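Local atomic coordinates of exopolygalacturonase (Yersinia enterocolitica, PDB entry 2UVF), a protein that hydrolyses pectin-derived polygalacturonate as a family 28 exopolygalacturonase, probably releasing digalacturonic acid from chain ends in the periplasm. Residues L120-V130 against A142-K153. Residues are numbered along the deposited sequence; the frame is centred on the assembly and turned at random.
Sequences LKPETSYQFTV and ASKPITAKTSAK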
loop_
_atom_site.group_PDB
_atom_site.type_symbol
_atom_site.label_atom_id
_atom_site.label_comp_id
_atom_site.label_asym_id
_atom_site.label_seq_id
_atom_site.Cartn_x
_atom_site.Cartn_y
_atom_site.Cartn_z
ATOM N N LEU A 120 -2.935 23.835 16.406
ATOM C CA LEU A 120 -4.328 24.218 16.630
ATOM C C LEU A 120 -4.687 23.972 18.099
ATOM O O LEU A 120 -3.855 23.494 18.882
ATOM C CB LEU A 120 -5.256 23.421 15.704
ATOM C CG LEU A 120 -5.585 23.787 14.244
ATOM C CD1 LEU A 120 -4.561 24.682 13.553
ATOM C CD2 LEU A 120 -5.809 22.501 13.450
ATOM N N LYS A 121 -5.918 24.317 18.469
ATOM C CA LYS A 121 -6.391 24.154 19.848
ATOM C C LYS A 121 -7.516 23.124 19.906
ATOM O O LYS A 121 -8.229 22.939 18.907
ATOM C CB LYS A 121 -6.871 25.496 20.403
ATOM C CG LYS A 121 -5.743 26.477 20.758
ATOM C CD LYS A 121 -6.076 27.901 20.284
ATOM C CE LYS A 121 -7.567 28.243 20.473
ATOM N NZ LYS A 121 -7.905 29.605 19.967
ATOM N N PRO A 122 -7.678 22.447 21.069
ATOM C CA PRO A 122 -8.656 21.359 21.219
ATOM C C PRO A 122 -10.090 21.805 20.960
ATOM O O PRO A 122 -10.506 22.837 21.479
ATOM C CB PRO A 122 -8.503 20.946 22.692
ATOM C CG PRO A 122 -7.163 21.412 23.091
ATOM C CD PRO A 122 -6.930 22.676 22.319
ATOM N N GLU A 123 -10.820 21.054 20.140
ATOM C CA GLU A 123 -12.283 21.207 20.017
ATOM C C GLU A 123 -12.771 22.427 19.208
ATOM O O GLU A 123 -13.945 22.803 19.292
ATOM C CB GLU A 123 -12.903 21.230 21.417
ATOM C CG GLU A 123 -14.082 20.302 21.610
ATOM C CD GLU A 123 -14.116 19.717 23.009
ATOM O OE1 GLU A 123 -13.147 19.946 23.781
ATOM O OE2 GLU A 123 -15.102 19.022 23.328
ATOM N N THR A 124 -11.883 23.021 18.411
ATOM C CA THR A 124 -12.161 24.270 17.682
ATOM C C THR A 124 -12.475 24.029 16.200
ATOM O O THR A 124 -11.815 23.221 15.543
ATOM C CB THR A 124 -10.951 25.250 17.804
ATOM O OG1 THR A 124 -10.573 25.388 19.180
ATOM C CG2 THR A 124 -11.269 26.630 17.214
ATOM N N SER A 125 -13.489 24.722 15.684
ATOM C CA SER A 125 -13.798 24.707 14.249
ATOM C C SER A 125 -12.857 25.632 13.468
ATOM O O SER A 125 -12.490 26.707 13.960
ATOM C CB SER A 125 -15.241 25.140 13.997
ATOM O OG SER A 125 -16.123 24.036 13.994
ATOM N N TYR A 126 -12.477 25.198 12.261
ATOM C CA TYR A 126 -11.643 25.987 11.346
ATOM C C TYR A 126 -12.155 25.790 9.929
ATOM O O TYR A 126 -12.545 24.677 9.558
ATOM C CB TYR A 126 -10.177 25.557 11.410
ATOM C CG TYR A 126 -9.528 25.684 12.766
ATOM C CD1 TYR A 126 -8.980 26.898 13.181
ATOM C CD2 TYR A 126 -9.438 24.588 13.634
ATOM C CE1 TYR A 126 -8.376 27.027 14.437
ATOM C CE2 TYR A 126 -8.833 24.709 14.897
ATOM C CZ TYR A 126 -8.305 25.933 15.287
ATOM O OH TYR A 126 -7.696 26.087 16.518
ATOM N N GLN A 127 -12.167 26.864 9.146
ATOM C CA GLN A 127 -12.534 26.789 7.724
ATOM C C GLN A 127 -11.257 26.724 6.883
ATOM O O GLN A 127 -10.210 27.219 7.304
ATOM C CB GLN A 127 -13.433 27.974 7.331
ATOM C CG GLN A 127 -14.049 27.929 5.927
ATOM C CD GLN A 127 -13.375 28.893 4.936
ATOM O OE1 GLN A 127 -13.884 29.119 3.835
ATOM N NE2 GLN A 127 -12.237 29.466 5.328
ATOM N N PHE A 128 -11.343 26.086 5.715
ATOM C CA PHE A 128 -10.177 25.830 4.867
ATOM C C PHE A 128 -10.538 25.948 3.375
ATOM O O PHE A 128 -11.576 25.425 2.927
ATOM C CB PHE A 128 -9.598 24.423 5.133
ATOM C CG PHE A 128 -9.037 24.211 6.526
ATOM C CD1 PHE A 128 -7.864 24.852 6.935
ATOM C CD2 PHE A 128 -9.651 23.316 7.406
ATOM C CE1 PHE A 128 -7.329 24.640 8.223
ATOM C CE2 PHE A 128 -9.131 23.090 8.683
ATOM C CZ PHE A 128 -7.972 23.750 9.096
ATOM N N THR A 129 -9.695 26.650 2.617
ATOM C CA THR A 129 -9.734 26.572 1.151
ATOM C C THR A 129 -8.347 26.277 0.559
ATOM O O THR A 129 -7.328 26.476 1.223
ATOM C CB THR A 129 -10.350 27.838 0.463
ATOM O OG1 THR A 129 -9.623 29.016 0.838
ATOM C CG2 THR A 129 -11.826 27.994 0.802
ATOM N N VAL A 130 -8.336 25.806 -0.691
ATOM C CA VAL A 130 -7.105 25.503 -1.446
ATOM C C VAL A 130 -7.146 26.085 -2.877
ATOM O O VAL A 130 -8.154 25.969 -3.583
ATOM C CB VAL A 130 -6.798 23.948 -1.468
ATOM C CG1 VAL A 130 -7.890 23.153 -2.192
ATOM C CG2 VAL A 130 -5.433 23.658 -2.070
ATOM N N ALA A 142 -10.443 29.951 -5.420
ATOM C CA ALA A 142 -10.455 29.070 -4.255
ATOM C C ALA A 142 -11.422 27.899 -4.438
ATOM O O ALA A 142 -12.429 28.010 -5.156
ATOM C CB ALA A 142 -10.802 29.855 -2.995
ATOM N N SER A 143 -11.098 26.776 -3.800
ATOM C CA SER A 143 -11.970 25.603 -3.771
ATOM C C SER A 143 -13.267 25.967 -3.039
ATOM O O SER A 143 -13.399 27.091 -2.545
ATOM C CB SER A 143 -11.266 24.457 -3.043
ATOM O OG SER A 143 -10.870 24.869 -1.744
ATOM N N LYS A 144 -14.221 25.038 -2.980
ATOM C CA LYS A 144 -15.331 25.162 -2.035
ATOM C C LYS A 144 -14.735 24.997 -0.632
ATOM O O LYS A 144 -13.820 24.185 -0.438
ATOM C CB LYS A 144 -16.424 24.124 -2.301
ATOM C CG LYS A 144 -17.132 24.282 -3.641
ATOM C CD LYS A 144 -18.659 24.136 -3.493
ATOM C CE LYS A 144 -19.346 23.865 -4.829
ATOM N NZ LYS A 144 -18.943 22.543 -5.411
ATOM N N PRO A 145 -15.212 25.792 0.343
ATOM C CA PRO A 145 -14.618 25.660 1.668
ATOM C C PRO A 145 -14.997 24.362 2.389
ATOM O O PRO A 145 -15.986 23.706 2.040
ATOM C CB PRO A 145 -15.185 26.868 2.427
ATOM C CG PRO A 145 -16.424 27.221 1.730
ATOM C CD PRO A 145 -16.252 26.840 0.297
ATOM N N ILE A 146 -14.187 23.987 3.370
ATOM C CA ILE A 146 -14.597 22.990 4.338
ATOM C C ILE A 146 -14.366 23.539 5.737
ATOM O O ILE A 146 -13.404 24.277 5.987
ATOM C CB ILE A 146 -13.931 21.561 4.140
ATOM C CG1 ILE A 146 -12.443 21.547 4.495
ATOM C CG2 ILE A 146 -14.176 21.008 2.734
ATOM C CD1 ILE A 146 -11.938 20.148 4.832
ATOM N N THR A 147 -15.285 23.205 6.633
ATOM C CA THR A 147 -15.113 23.439 8.057
ATOM C C THR A 147 -14.763 22.093 8.669
ATOM O O THR A 147 -15.361 21.063 8.312
ATOM C CB THR A 147 -16.413 23.959 8.700
ATOM O OG1 THR A 147 -17.189 24.652 7.710
ATOM C CG2 THR A 147 -16.121 24.876 9.897
ATOM N N ALA A 148 -13.786 22.096 9.573
ATOM C CA ALA A 148 -13.406 20.889 10.286
ATOM C C ALA A 148 -13.019 21.205 11.723
ATOM O O ALA A 148 -12.308 22.180 12.001
ATOM C CB ALA A 148 -12.279 20.166 9.567
ATOM N N LYS A 149 -13.491 20.362 12.633
ATOM C CA LYS A 149 -13.266 20.563 14.052
ATOM C C LYS A 149 -12.233 19.579 14.593
ATOM O O LYS A 149 -12.328 18.371 14.360
ATOM C CB LYS A 149 -14.597 20.438 14.815
ATOM C CG LYS A 149 -14.608 21.070 16.209
ATOM C CD LYS A 149 -16.020 21.170 16.769
ATOM C CE LYS A 149 -16.494 19.856 17.396
ATOM N NZ LYS A 149 -16.009 19.688 18.799
ATOM N N THR A 150 -11.253 20.108 15.320
ATOM C CA THR A 150 -10.331 19.288 16.103
ATOM C C THR A 150 -11.098 18.441 17.132
ATOM O O THR A 150 -12.298 18.647 17.358
ATOM C CB THR A 150 -9.250 20.151 16.821
ATOM O OG1 THR A 150 -9.865 21.242 17.524
ATOM C CG2 THR A 150 -8.228 20.697 15.815
ATOM N N SER A 151 -10.408 17.477 17.732
ATOM C CA SER A 151 -10.995 16.634 18.760
ATOM C C SER A 151 -10.647 17.192 20.147
ATOM O O SER A 151 -9.798 18.079 20.272
ATOM C CB SER A 151 -10.502 15.191 18.598
ATOM O OG SER A 151 -9.147 15.048 19.005
ATOM N N ALA A 152 -11.318 16.690 21.181
ATOM C CA ALA A 152 -10.954 17.025 22.559
ATOM C C ALA A 152 -9.678 16.302 22.963
ATOM O O ALA A 152 -9.420 15.180 22.517
ATOM C CB ALA A 152 -12.088 16.670 23.517
ATOM N N LYS A 153 -8.879 16.948 23.805
ATOM C CA LYS A 153 -7.697 16.312 24.376
ATOM C C LYS A 153 -8.099 14.922 24.900
ATOM O O LYS A 153 -9.071 14.812 25.655
ATOM C CB LYS A 153 -7.096 17.212 25.473
ATOM C CG LYS A 153 -6.404 16.500 26.624
ATOM C CD LYS A 153 -4.957 16.138 26.307
ATOM C CE LYS A 153 -4.382 15.235 27.394
ATOM N NZ LYS A 153 -2.891 15.184 27.334
#
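T150 OG1 is held by the turn that precedes strand 125-130. It donates to K121 O at 2.7 Å, in the carbonyl plane, and accepts the backbone N of T124 at 2.8 Å. E123 N also lies 2.8 Å from T150 OG1. The turn from K121 to T124 is a type II beta turn, with E123 at a positive phi of 76°. T150 OG1 sits between its own backbone N and carbonyl carbon (chi1 49°), which leaves CG2 beside the backbone N, anti to the carbonyl carbon. That methyl meets L120 CD2 and the edge of the Y126 ring. The Y126 hydroxyl in turn accepts K121 N, so the ring is tied back to the turn.

Before T150, strand 146-149 pairs with strand 125-130 as an antiparallel, twisted beta hairpin within the fibronectin type III domain. Strand 146-149 is an edge strand of the sheet, and 125-134 lies between it and strand 66-73. Backbone bonds join Y126 with A148 and F128 with I146, in both directions. On the face with Y126, F128, I146 and A148, F128 CB lies 4.1 Å from I146 CG1, and both residues pack on L41 and L55. The opposite face carries S125, Q127, T147 and K149. K149 runs beside E123, but its NZ stays 4.7 Å from E123 OE2.

At the far end S143 OG takes the N-H of V130 at 2.9 Å, nearly straight at 163°. S143 N returns a bond to V130 O, and V130 CG1 rests against S143 CB.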